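PDB 4AW7: beta-porphyranase A from Bacteroides plebeius, which hydrolyses the beta-1,4 linkages between beta-D-galactopyranose and alpha-L-galactopyranose-6-sulfate in the red-seaweed polysaccharide porphyran. Local coordinates for residues I315-T327 and Y335-L348. Numbering follows the deposited sequence.
Sequences IPFVSDKAEWHIT and YSAALFIPDNPQNL. With L6S (6-O-sulfo-alpha-L-galactopyranose), chain B; GAL (beta-D-galactopyranose), chain C; GLA (alpha-D-galactopyranose), chain D; GAL (beta-D-galactopyranose), chain E.
Phe317 meets Ala337 and Tyr335 just past the end of strand 311-316. Phe317 CE2 lies 3.5 Å from Ala337 CB, and the Tyr335 hydroxyl sits at the ring edge. Phe317 also helps form the pocket at subsite -1 that contributes to tolerance of methyl-galactose. Val318 CG2 packs on Leu339 CD1. The backbone N of Ser319 donates to Ala337 O at 2.9 Å. Ser319 OG turns to the sugar and donates to O2S of the L6S sulfate at 2.8 Å. Asp320 O accepts two backbone hydrogen bonds: Leu339 N lies in its carbonyl plane, Phe340 N well above it. The Asp320 carboxylate takes the N of Ala322 on OD1, an Asx turn, and Ser48 on OD2. A water joins Lys321 O to Phe340 O, and a second joins Ala322 O to Tyr335 N.

The CA–CB bond of Trp324 leads away from 335-348, but with CG between the backbone N and carbonyl carbon (chi1 58°) the indole comes back to Tyr335. One indole face lies against the chain C galactose, while NE1 makes a weak hydrogen bond to sulfate O3S. The indole edge points into the face of Tyr335 in an edge-to-face pair, with planes at 55°. His325 packs its ring face over Tyr335 CB, 4.1 Å from CB to the ring centroid. Its ND1 is hydrogen-bonded to Thr333 O and its NE2 to Asp283 OD1, which fixes the ring's rotation. Ile326 ends the contact: CD1 meets Pro342 CG tip to tip, and CG2 rests near Pro345 and Leu348.

Phe317, Ser319, Ala322, Trp324 and Tyr335 line the glycan cleft, beyond the C-terminal end of strand 311-316 in the parallel sheet; the 340-342 part lies behind them. Helix 54-63 touches Leu339 and Phe340, and strand 353-355 pairs antiparallel with strand 340-342.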
ATOM      1  N   ILE A 315      -6.161   0.487   2.122  1.00  6.77           N
ATOM      2  CA  ILE A 315      -7.479  -0.134   2.291  1.00  6.82           C
ATOM      3  C   ILE A 315      -7.438  -1.587   1.843  1.00  6.92           C
ATOM      4  O   ILE A 315      -7.401  -1.889   0.651  1.00  7.57           O
ATOM      5  CB  ILE A 315      -8.560   0.579   1.447  1.00  8.20           C
ATOM      6  CG1 ILE A 315      -8.591   2.116   1.629  1.00 10.42           C
ATOM      7  CG2 ILE A 315      -9.958  -0.047   1.721  1.00  9.98           C
ATOM      8  CD1 ILE A 315      -9.081   2.617   2.930  1.00 11.36           C
ATOM      9  N   PRO A 316      -7.440  -2.535   2.786  1.00  7.50           N
ATOM     10  CA  PRO A 316      -7.626  -3.941   2.468  1.00  7.59           C
ATOM     11  C   PRO A 316      -8.925  -4.124   1.661  1.00  7.61           C
ATOM     12  O   PRO A 316      -9.948  -3.540   2.027  1.00  7.94           O
ATOM     13  CB  PRO A 316      -7.751  -4.557   3.903  1.00  9.36           C
ATOM     14  CG  PRO A 316      -7.020  -3.628   4.768  1.00  9.74           C
ATOM     15  CD  PRO A 316      -7.360  -2.311   4.238  1.00  7.38           C
ATOM     16  N   PHE A 317      -8.861  -4.890   0.578  1.00  7.62           N
ATOM     17  CA  PHE A 317     -10.037  -5.059  -0.259  1.00  7.74           C
ATOM     18  C   PHE A 317     -10.964  -6.132   0.281  1.00  7.86           C
ATOM     19  O   PHE A 317     -11.010  -7.259  -0.230  1.00  8.38           O
ATOM     20  CB  PHE A 317      -9.683  -5.233  -1.737  1.00  8.28           C
ATOM     21  CG  PHE A 317     -10.855  -4.996  -2.637  1.00  8.47           C
ATOM     22  CD1 PHE A 317     -11.289  -3.700  -2.862  1.00  9.04           C
ATOM     23  CD2 PHE A 317     -11.516  -6.036  -3.274  1.00  9.32           C
ATOM     24  CE1 PHE A 317     -12.323  -3.442  -3.720  1.00 10.16           C
ATOM     25  CE2 PHE A 317     -12.552  -5.746  -4.147  1.00 10.10           C
ATOM     26  CZ  PHE A 317     -12.955  -4.492  -4.337  1.00 10.69           C
ATOM     27  N   VAL A 318     -11.674  -5.748   1.330  1.00  8.03           N
ATOM     28  CA  VAL A 318     -12.702  -6.523   2.001  1.00  7.84           C
ATOM     29  C   VAL A 318     -13.726  -5.445   2.388  1.00  8.27           C
ATOM     30  O   VAL A 318     -13.353  -4.406   2.970  1.00  7.95           O
ATOM     31  CB  VAL A 318     -12.183  -7.301   3.220  1.00  8.50           C
ATOM     32  CG1 VAL A 318     -11.197  -6.495   4.078  1.00  8.51           C
ATOM     33  CG2 VAL A 318     -13.373  -7.808   4.081  1.00 10.14           C
ATOM     34  N   SER A 319     -14.986  -5.642   2.010  1.00  8.49           N
ATOM     35  CA  SER A 319     -15.975  -4.607   2.123  1.00  8.91           C
ATOM     36  C   SER A 319     -16.968  -4.807   3.258  1.00  8.78           C
ATOM     37  O   SER A 319     -16.636  -4.571   4.419  1.00  9.67           O
ATOM     38  CB  SER A 319     -16.616  -4.339   0.774  1.00  9.62           C
ATOM     39  OG  SER A 319     -17.285  -5.493   0.305  1.00  9.59           O
ATOM     40  N   ASP A 320     -18.204  -5.177   2.923  1.00  9.37           N
ATOM     41  CA  ASP A 320     -19.315  -5.023   3.838  1.00  9.99           C
ATOM     42  C   ASP A 320     -20.405  -6.019   3.464  1.00  9.58           C
ATOM     43  O   ASP A 320     -20.106  -7.193   3.131  1.00 10.75           O
ATOM     44  CB  ASP A 320     -19.716  -3.552   3.902  1.00  9.72           C
ATOM     45  CG  ASP A 320     -19.945  -2.941   2.534  1.00 10.07           C
ATOM     46  OD1 ASP A 320     -20.369  -3.663   1.615  1.00 10.85           O
ATOM     47  OD2 ASP A 320     -19.727  -1.709   2.406  1.00 12.46           O
ATOM     48  N   LYS A 321     -21.675  -5.623   3.519  1.00 10.13           N
ATOM     49  CA  LYS A 321     -22.737  -6.527   3.061  1.00 10.43           C
ATOM     50  C   LYS A 321     -22.863  -6.553   1.550  1.00 11.17           C
ATOM     51  O   LYS A 321     -23.482  -7.446   0.997  1.00 12.52           O
ATOM     52  CB  LYS A 321     -24.069  -6.075   3.672  1.00 10.80           C
ATOM     53  CG  LYS A 321     -24.132  -6.273   5.157  1.00 11.20           C
ATOM     54  CD  LYS A 321     -25.456  -5.784   5.789  1.00 12.36           C
ATOM     55  CE  LYS A 321     -25.502  -6.055   7.242  1.00 12.69           C
ATOM     56  NZ  LYS A 321     -26.679  -5.524   7.914  1.00 14.72           N
ATOM     57  N   ALA A 322     -22.332  -5.531   0.886  1.00 11.36           N
ATOM     58  CA  ALA A 322     -22.347  -5.410  -0.583  1.00 12.05           C
ATOM     59  C   ALA A 322     -23.684  -5.836  -1.194  1.00 13.07           C
ATOM     60  O   ALA A 322     -23.773  -6.654  -2.123  1.00 13.37           O
ATOM     61  CB  ALA A 322     -21.155  -6.161  -1.221  1.00 12.72           C
ATOM     62  N   GLU A 323     -24.746  -5.223  -0.677  1.00 13.27           N
ATOM     63  CA  GLU A 323     -26.107  -5.681  -1.037  1.00 14.50           C
ATOM     64  C   GLU A 323     -26.419  -5.453  -2.485  1.00 14.61           C
ATOM     65  O   GLU A 323     -27.249  -6.170  -3.039  1.00 16.23           O
ATOM     66  CB  GLU A 323     -27.176  -5.010  -0.161  1.00 16.01           C
ATOM     67  CG  GLU A 323     -27.009  -5.352   1.278  1.00 19.55           C
ATOM     68  CD  GLU A 323     -28.090  -4.861   2.176  1.00 25.30           C
ATOM     69  OE1 GLU A 323     -29.241  -5.202   1.890  1.00 29.53           O
ATOM     70  OE2 GLU A 323     -27.752  -4.178   3.176  1.00 32.23           O
ATOM     71  N   TRP A 324     -25.802  -4.437  -3.077  1.00 14.54           N
ATOM     72  CA  TRP A 324     -25.947  -4.137  -4.504  1.00 14.70           C
ATOM     73  C   TRP A 324     -25.694  -5.358  -5.404  1.00 14.88           C
ATOM     74  O   TRP A 324     -26.224  -5.406  -6.530  1.00 16.95           O
ATOM     75  CB  TRP A 324     -25.013  -2.961  -4.902  1.00 14.80           C
ATOM     76  CG  TRP A 324     -23.565  -3.248  -4.599  1.00 14.49           C
ATOM     77  CD1 TRP A 324     -22.894  -2.924  -3.451  1.00 13.63           C
ATOM     78  CD2 TRP A 324     -22.648  -4.001  -5.402  1.00 14.15           C
ATOM     79  NE1 TRP A 324     -21.622  -3.403  -3.505  1.00 14.41           N
ATOM     80  CE2 TRP A 324     -21.423  -4.058  -4.690  1.00 13.59           C
ATOM     81  CE3 TRP A 324     -22.724  -4.609  -6.661  1.00 14.90           C
ATOM     82  CZ2 TRP A 324     -20.309  -4.699  -5.185  1.00 15.21           C
ATOM     83  CZ3 TRP A 324     -21.607  -5.244  -7.157  1.00 16.14           C
ATOM     84  CH2 TRP A 324     -20.420  -5.320  -6.407  1.00 16.10           C
ATOM     85  N   HIS A 325     -24.904  -6.326  -4.949  1.00 14.71           N
ATOM     86  CA  HIS A 325     -24.556  -7.495  -5.770  1.00 14.62           C
ATOM     87  C   HIS A 325     -25.637  -8.570  -5.728  1.00 15.91           C
ATOM     88  O   HIS A 325     -25.657  -9.479  -6.577  1.00 16.38           O
ATOM     89  CB  HIS A 325     -23.236  -8.120  -5.285  1.00 14.30           C
ATOM     90  CG  HIS A 325     -22.658  -9.170  -6.202  1.00 14.83           C
ATOM     91  ND1 HIS A 325     -22.987 -10.509  -6.132  1.00 14.62           N
ATOM     92  CD2 HIS A 325     -21.686  -9.078  -7.139  1.00 15.12           C
ATOM     93  CE1 HIS A 325     -22.273 -11.189  -7.015  1.00 15.78           C
ATOM     94  NE2 HIS A 325     -21.492 -10.339  -7.656  1.00 16.35           N
ATOM     95  N   ILE A 326     -26.463  -8.520  -4.684  1.00 15.76           N
ATOM     96  CA  ILE A 326     -27.331  -9.651  -4.338  1.00 16.82           C
ATOM     97  C   ILE A 326     -28.644  -9.496  -5.121  1.00 18.54           C
ATOM     98  O   ILE A 326     -29.603  -8.921  -4.631  1.00 19.97           O
ATOM     99  CB  ILE A 326     -27.582  -9.751  -2.823  1.00 16.13           C
ATOM    100  CG1 ILE A 326     -26.264  -9.773  -2.046  1.00 15.57           C
ATOM    101  CG2 ILE A 326     -28.401 -11.000  -2.504  1.00 17.68           C
ATOM    102  CD1 ILE A 326     -26.408  -9.732  -0.587  1.00 16.55           C
ATOM    103  N   THR A 327     -28.616  -9.952  -6.357  1.00 19.75           N
ATOM    104  CA  THR A 327     -29.699  -9.682  -7.298  1.00 21.31           C
ATOM    105  C   THR A 327     -30.078 -10.983  -7.979  1.00 22.69           C
ATOM    106  O   THR A 327     -29.310 -11.943  -7.992  1.00 22.58           O
ATOM    107  CB  THR A 327     -29.253  -8.697  -8.399  1.00 21.20           C
ATOM    108  OG1 THR A 327     -28.168  -9.295  -9.125  1.00 22.62           O
ATOM    109  CG2 THR A 327     -28.849  -7.319  -7.823  1.00 22.63           C
ATOM    110  N   TYR A 335     -20.982 -10.614  -3.360  1.00 12.67           N
ATOM    111  CA  TYR A 335     -19.736 -10.221  -4.031  1.00 12.66           C
ATOM    112  C   TYR A 335     -18.555 -10.850  -3.291  1.00 12.67           C
ATOM    113  O   TYR A 335     -18.556 -10.936  -2.077  1.00 12.35           O
ATOM    114  CB  TYR A 335     -19.617  -8.703  -4.014  1.00 13.11           C
ATOM    115  CG  TYR A 335     -18.453  -8.132  -4.754  1.00 12.63           C
ATOM    116  CD1 TYR A 335     -18.188  -8.464  -6.072  1.00 14.05           C
ATOM    117  CD2 TYR A 335     -17.641  -7.185  -4.157  1.00 12.18           C
ATOM    118  CE1 TYR A 335     -17.115  -7.882  -6.763  1.00 14.20           C
ATOM    119  CE2 TYR A 335     -16.572  -6.607  -4.830  1.00 12.14           C
ATOM    120  CZ  TYR A 335     -16.303  -6.949  -6.130  1.00 13.58           C
ATOM    121  OH  TYR A 335     -15.246  -6.346  -6.770  1.00 15.97           O
ATOM    122  N   SER A 336     -17.538 -11.242  -4.059  1.00 12.89           N
ATOM    123  CA  SER A 336     -16.350 -11.890  -3.503  1.00 12.05           C
ATOM    124  C   SER A 336     -15.700 -11.123  -2.365  1.00 11.33           C
ATOM    125  O   SER A 336     -15.168 -11.734  -1.447  1.00 11.27           O
ATOM    126  CB  SER A 336     -15.324 -12.196  -4.589  1.00 14.53           C
ATOM    127  OG  SER A 336     -14.824 -11.026  -5.194  1.00 16.72           O
ATOM    128  N   ALA A 337     -15.714  -9.791  -2.425  1.00 10.36           N
ATOM    129  CA  ALA A 337     -15.033  -8.987  -1.397  1.00 10.55           C
ATOM    130  C   ALA A 337     -15.860  -8.815  -0.116  1.00  9.56           C
ATOM    131  O   ALA A 337     -15.342  -8.243   0.853  1.00  9.55           O
ATOM    132  CB  ALA A 337     -14.645  -7.620  -1.978  1.00 12.10           C
ATOM    133  N   ALA A 338     -17.120  -9.268  -0.097  1.00 10.06           N
ATOM    134  CA  ALA A 338     -17.986  -9.046   1.039  1.00  9.55           C
ATOM    135  C   ALA A 338     -17.369  -9.547   2.342  1.00  9.42           C
ATOM    136  O   ALA A 338     -16.682 -10.554   2.360  1.00  9.81           O
ATOM    137  CB  ALA A 338     -19.358  -9.702   0.791  1.00 11.23           C
ATOM    138  N   LEU A 339     -17.745  -8.869   3.424  1.00  9.16           N
ATOM    139  CA  LEU A 339     -17.392  -9.219   4.800  1.00  9.50           C
ATOM    140  C   LEU A 339     -18.531  -9.953   5.535  1.00  9.00           C
ATOM    141  O   LEU A 339     -18.278 -10.744   6.434  1.00 10.84           O
ATOM    142  CB  LEU A 339     -17.006  -7.939   5.531  1.00  9.69           C
ATOM    143  CG  LEU A 339     -16.603  -8.061   6.992  1.00 10.14           C
ATOM    144  CD1 LEU A 339     -15.388  -8.967   7.189  1.00 11.93           C
ATOM    145  CD2 LEU A 339     -16.411  -6.640   7.577  1.00 12.90           C
ATOM    146  N   PHE A 340     -19.768  -9.613   5.182  1.00 10.31           N
ATOM    147  CA  PHE A 340     -20.990 -10.204   5.770  1.00 10.98           C
ATOM    148  C   PHE A 340     -21.763 -10.908   4.665  1.00 11.65           C
ATOM    149  O   PHE A 340     -21.900 -10.370   3.566  1.00 12.47           O
ATOM    150  CB  PHE A 340     -21.883  -9.129   6.391  1.00 11.30           C
ATOM    151  CG  PHE A 340     -21.365  -8.516   7.664  1.00 11.72           C
ATOM    152  CD1 PHE A 340     -20.492  -7.426   7.651  1.00 12.86           C
ATOM    153  CD2 PHE A 340     -21.754  -9.032   8.886  1.00 12.89           C
ATOM    154  CE1 PHE A 340     -20.055  -6.868   8.861  1.00 13.94           C
ATOM    155  CE2 PHE A 340     -21.348  -8.467  10.066  1.00 13.95           C
ATOM    156  CZ  PHE A 340     -20.475  -7.411  10.060  1.00 15.40           C
ATOM    157  N   ILE A 341     -22.336 -12.062   5.001  1.00 12.46           N
ATOM    158  CA  ILE A 341     -23.067 -12.914   4.071  1.00 13.58           C
ATOM    159  C   ILE A 341     -24.444 -13.122   4.691  1.00 14.65           C
ATOM    160  O   ILE A 341     -24.536 -13.476   5.862  1.00 15.30           O
ATOM    161  CB  ILE A 341     -22.356 -14.264   3.889  1.00 13.74           C
ATOM    162  CG1 ILE A 341     -20.886 -14.046   3.481  1.00 13.71           C
ATOM    163  CG2 ILE A 341     -23.122 -15.145   2.905  1.00 16.02           C
ATOM    164  CD1 ILE A 341     -20.638 -13.373   2.133  1.00 14.38           C
ATOM    165  N   PRO A 342     -25.504 -12.901   3.908  1.00 14.82           N
ATOM    166  CA  PRO A 342     -26.845 -13.044   4.501  1.00 16.53           C
ATOM    167  C   PRO A 342     -27.226 -14.503   4.614  1.00 18.11           C
ATOM    168  O   PRO A 342     -27.006 -15.271   3.689  1.00 18.55           O
ATOM    169  CB  PRO A 342     -27.722 -12.312   3.506  1.00 16.60           C
ATOM    170  CG  PRO A 342     -27.068 -12.575   2.171  1.00 16.37           C
ATOM    171  CD  PRO A 342     -25.572 -12.497   2.492  1.00 14.53           C
ATOM    172  N   ASP A 343     -27.856 -14.851   5.734  1.00 20.66           N
ATOM    173  CA  ASP A 343     -28.366 -16.199   5.918  1.00 23.08           C
ATOM    174  C   ASP A 343     -29.471 -16.541   4.904  1.00 23.95           C
ATOM    175  O   ASP A 343     -29.515 -17.664   4.409  1.00 25.60           O
ATOM    176  CB  ASP A 343     -28.797 -16.370   7.379  1.00 24.40           C
ATOM    177  CG  ASP A 343     -27.596 -16.325   8.334  1.00 26.67           C
ATOM    178  OD1 ASP A 343     -26.611 -17.034   8.044  1.00 28.36           O
ATOM    179  OD2 ASP A 343     -27.606 -15.587   9.353  1.00 30.40           O
ATOM    180  N   ASN A 344     -30.310 -15.567   4.569  1.00 23.93           N
ATOM    181  CA  ASN A 344     -31.345 -15.708   3.544  1.00 25.22           C
ATOM    182  C   ASN A 344     -31.252 -14.600   2.473  1.00 23.97           C
ATOM    183  O   ASN A 344     -31.812 -13.537   2.628  1.00 22.93           O
ATOM    184  CB  ASN A 344     -32.726 -15.688   4.206  1.00 25.98           C
ATOM    185  CG  ASN A 344     -33.837 -15.931   3.217  1.00 27.87           C
ATOM    186  OD1 ASN A 344     -33.613 -15.952   2.005  1.00 30.71           O
ATOM    187  ND2 ASN A 344     -35.054 -16.115   3.724  1.00 32.21           N
ATOM    188  N   PRO A 345     -30.536 -14.857   1.372  1.00 23.74           N
ATOM    189  CA  PRO A 345     -30.301 -13.843   0.344  1.00 25.27           C
ATOM    190  C   PRO A 345     -31.559 -13.321  -0.369  1.00 26.27           C
ATOM    191  O   PRO A 345     -31.538 -12.252  -0.976  1.00 25.77           O
ATOM    192  CB  PRO A 345     -29.380 -14.559  -0.649  1.00 25.37           C
ATOM    193  CG  PRO A 345     -28.848 -15.711   0.062  1.00 25.56           C
ATOM    194  CD  PRO A 345     -29.814 -16.103   1.090  1.00 23.66           C
ATOM    195  N   GLN A 346     -32.660 -14.068  -0.293  1.00 28.58           N
ATOM    196  CA  GLN A 346     -33.905 -13.641  -0.938  1.00 30.55           C
ATOM    197  C   GLN A 346     -34.848 -12.919   0.018  1.00 30.94           C
ATOM    198  O   GLN A 346     -35.971 -12.576  -0.368  1.00 31.28           O
ATOM    199  CB  GLN A 346     -34.612 -14.838  -1.595  1.00 31.39           C
ATOM    200  CG  GLN A 346     -33.695 -15.681  -2.464  1.00 34.31           C
ATOM    201  CD  GLN A 346     -34.441 -16.584  -3.415  1.00 38.13           C
ATOM    202  OE1 GLN A 346     -35.207 -16.119  -4.262  1.00 41.63           O
ATOM    203  NE2 GLN A 346     -34.218 -17.890  -3.284  1.00 40.21           N
ATOM    204  N   ASN A 347     -34.423 -12.696   1.261  1.00 30.19           N
ATOM    205  CA  ASN A 347     -35.140 -11.807   2.174  1.00 30.54           C
ATOM    206  C   ASN A 347     -34.166 -10.868   2.876  1.00 29.96           C
ATOM    207  O   ASN A 347     -33.906 -10.989   4.067  1.00 28.59           O
ATOM    208  CB  ASN A 347     -35.968 -12.596   3.197  1.00 31.03           C
ATOM    209  CG  ASN A 347     -37.016 -11.729   3.895  1.00 33.17           C
ATOM    210  OD1 ASN A 347     -36.914 -10.493   3.922  1.00 35.25           O
ATOM    211  ND2 ASN A 347     -38.041 -12.378   4.457  1.00 36.47           N
ATOM    212  N   LEU A 348     -33.660  -9.908   2.123  1.00 29.78           N
ATOM    213  CA  LEU A 348     -32.615  -9.033   2.650  1.00 29.75           C
ATOM    214  C   LEU A 348     -33.113  -8.095   3.740  1.00 30.46           C
ATOM    215  O   LEU A 348     -32.337  -7.663   4.590  1.00 29.72           O
ATOM    216  CB  LEU A 348     -31.961  -8.233   1.524  1.00 29.53           C
ATOM    217  CG  LEU A 348     -31.176  -9.076   0.520  1.00 28.37           C
ATOM    218  CD1 LEU A 348     -30.596  -8.168  -0.552  1.00 29.73           C
ATOM    219  CD2 LEU A 348     -30.069  -9.913   1.213  1.00 26.47           C
TER
HETATM  220  O1S L6S B   2     -16.744  -2.467  -1.879  1.00 14.48           O
HETATM  221  O2S L6S B   2     -17.983  -4.560  -2.229  1.00 12.80           O
HETATM  222  O3S L6S B   2     -18.844  -2.415  -3.061  1.00 14.13           O
HETATM  223  C1  L6S B   2     -14.333  -1.808  -7.672  1.00 13.44           C
HETATM  224  C2  L6S B   2     -15.490  -1.547  -8.609  1.00 13.96           C
HETATM  225  C3  L6S B   2     -16.557  -2.636  -8.417  1.00 14.33           C
HETATM  226  C4  L6S B   2     -17.024  -2.626  -6.912  1.00 14.31           C
HETATM  227  C5  L6S B   2     -15.786  -2.815  -6.027  1.00 12.63           C
HETATM  228  C6  L6S B   2     -16.138  -2.459  -4.565  1.00 11.41           C
HETATM  229  O2  L6S B   2     -15.049  -1.451  -9.978  1.00 17.36           O
HETATM  230  O3  L6S B   2     -17.680  -2.445  -9.290  1.00 16.25           O
HETATM  231  O4  L6S B   2     -17.655  -1.363  -6.652  1.00 13.21           O
HETATM  232  O5  L6S B   2     -14.710  -1.915  -6.321  1.00 13.22           O
HETATM  233  O6  L6S B   2     -16.941  -3.501  -4.033  1.00 14.66           O
HETATM  234  S1  L6S B   2     -17.647  -3.228  -2.703  0.70  9.51           S
HETATM  235  C1  GAL C   3     -19.055  -1.438  -6.448  1.00 14.17           C
HETATM  236  C2  GAL C   3     -19.464  -0.202  -5.671  1.00 12.91           C
HETATM  237  C3  GAL C   3     -20.988  -0.238  -5.557  1.00 13.48           C
HETATM  238  C4  GAL C   3     -21.640  -0.255  -6.947  1.00 14.48           C
HETATM  239  C5  GAL C   3     -21.035  -1.435  -7.699  1.00 14.92           C
HETATM  240  C6  GAL C   3     -21.575  -1.534  -9.108  1.00 16.78           C
HETATM  241  O2  GAL C   3     -18.833  -0.125  -4.390  1.00 13.43           O
HETATM  242  O3  GAL C   3     -21.351   0.912  -4.826  1.00 14.07           O
HETATM  243  O4  GAL C   3     -21.375   0.964  -7.655  1.00 13.42           O
HETATM  244  O5  GAL C   3     -19.608  -1.320  -7.741  1.00 14.12           O
HETATM  245  O6  GAL C   3     -20.972  -2.626  -9.755  1.00 21.86           O
HETATM  246  C1  GLA D   1     -10.091  -3.247  -9.041  0.50 15.36           C
HETATM  247  C2  GLA D   1     -11.514  -2.661  -8.958  0.50 14.63           C
HETATM  248  C3  GLA D   1     -12.369  -3.431  -7.969  0.50 14.63           C
HETATM  249  C4  GLA D   1     -12.235  -4.923  -8.143  0.50 17.67           C
HETATM  250  C5  GLA D   1     -10.749  -5.314  -8.082  0.50 20.35           C
HETATM  251  C6  GLA D   1     -10.613  -6.875  -7.950  0.50 23.95           C
HETATM  252  O1  GLA D   1      -9.232  -2.907  -8.037  0.50 22.32           O
HETATM  253  O2  GLA D   1     -11.442  -1.235  -8.635  0.50 11.88           O
HETATM  254  O3  GLA D   1     -13.735  -3.177  -8.156  0.50 13.68           O
HETATM  255  O4  GLA D   1     -12.812  -5.326  -9.400  0.50 19.21           O
HETATM  256  O5  GLA D   1     -10.116  -4.644  -9.266  0.50 20.39           O
HETATM  257  O6  GLA D   1     -10.573  -7.217  -6.496  0.50 24.77           O
HETATM  258  C1  GAL E1609     -10.091  -3.247  -9.041  0.50 15.36           C
HETATM  259  C2  GAL E1609     -11.514  -2.661  -8.958  0.50 14.63           C
HETATM  260  C3  GAL E1609     -12.369  -3.431  -7.969  0.50 14.63           C
HETATM  261  C4  GAL E1609     -12.235  -4.923  -8.143  0.50 17.67           C
HETATM  262  C5  GAL E1609     -10.749  -5.314  -8.082  0.50 20.35           C
HETATM  263  C6  GAL E1609     -10.613  -6.875  -7.950  0.50 23.95           C
HETATM  264  O1  GAL E1609      -9.347  -2.470 -10.061  0.50 15.41           O
HETATM  265  O2  GAL E1609     -11.442  -1.235  -8.635  0.50 11.88           O
HETATM  266  O3  GAL E1609     -13.735  -3.177  -8.156  0.50 13.68           O
HETATM  267  O4  GAL E1609     -12.812  -5.326  -9.400  0.50 19.21           O
HETATM  268  O5  GAL E1609     -10.116  -4.644  -9.266  0.50 20.39           O
HETATM  269  O6  GAL E1609     -10.573  -7.217  -6.496  0.50 24.77           O
HETATM  270  O   HOH W   1     -23.146 -10.113   1.155  1.00 13.43           O
HETATM  271  O   HOH W   2     -22.636  -9.116  -1.600  1.00 13.54           O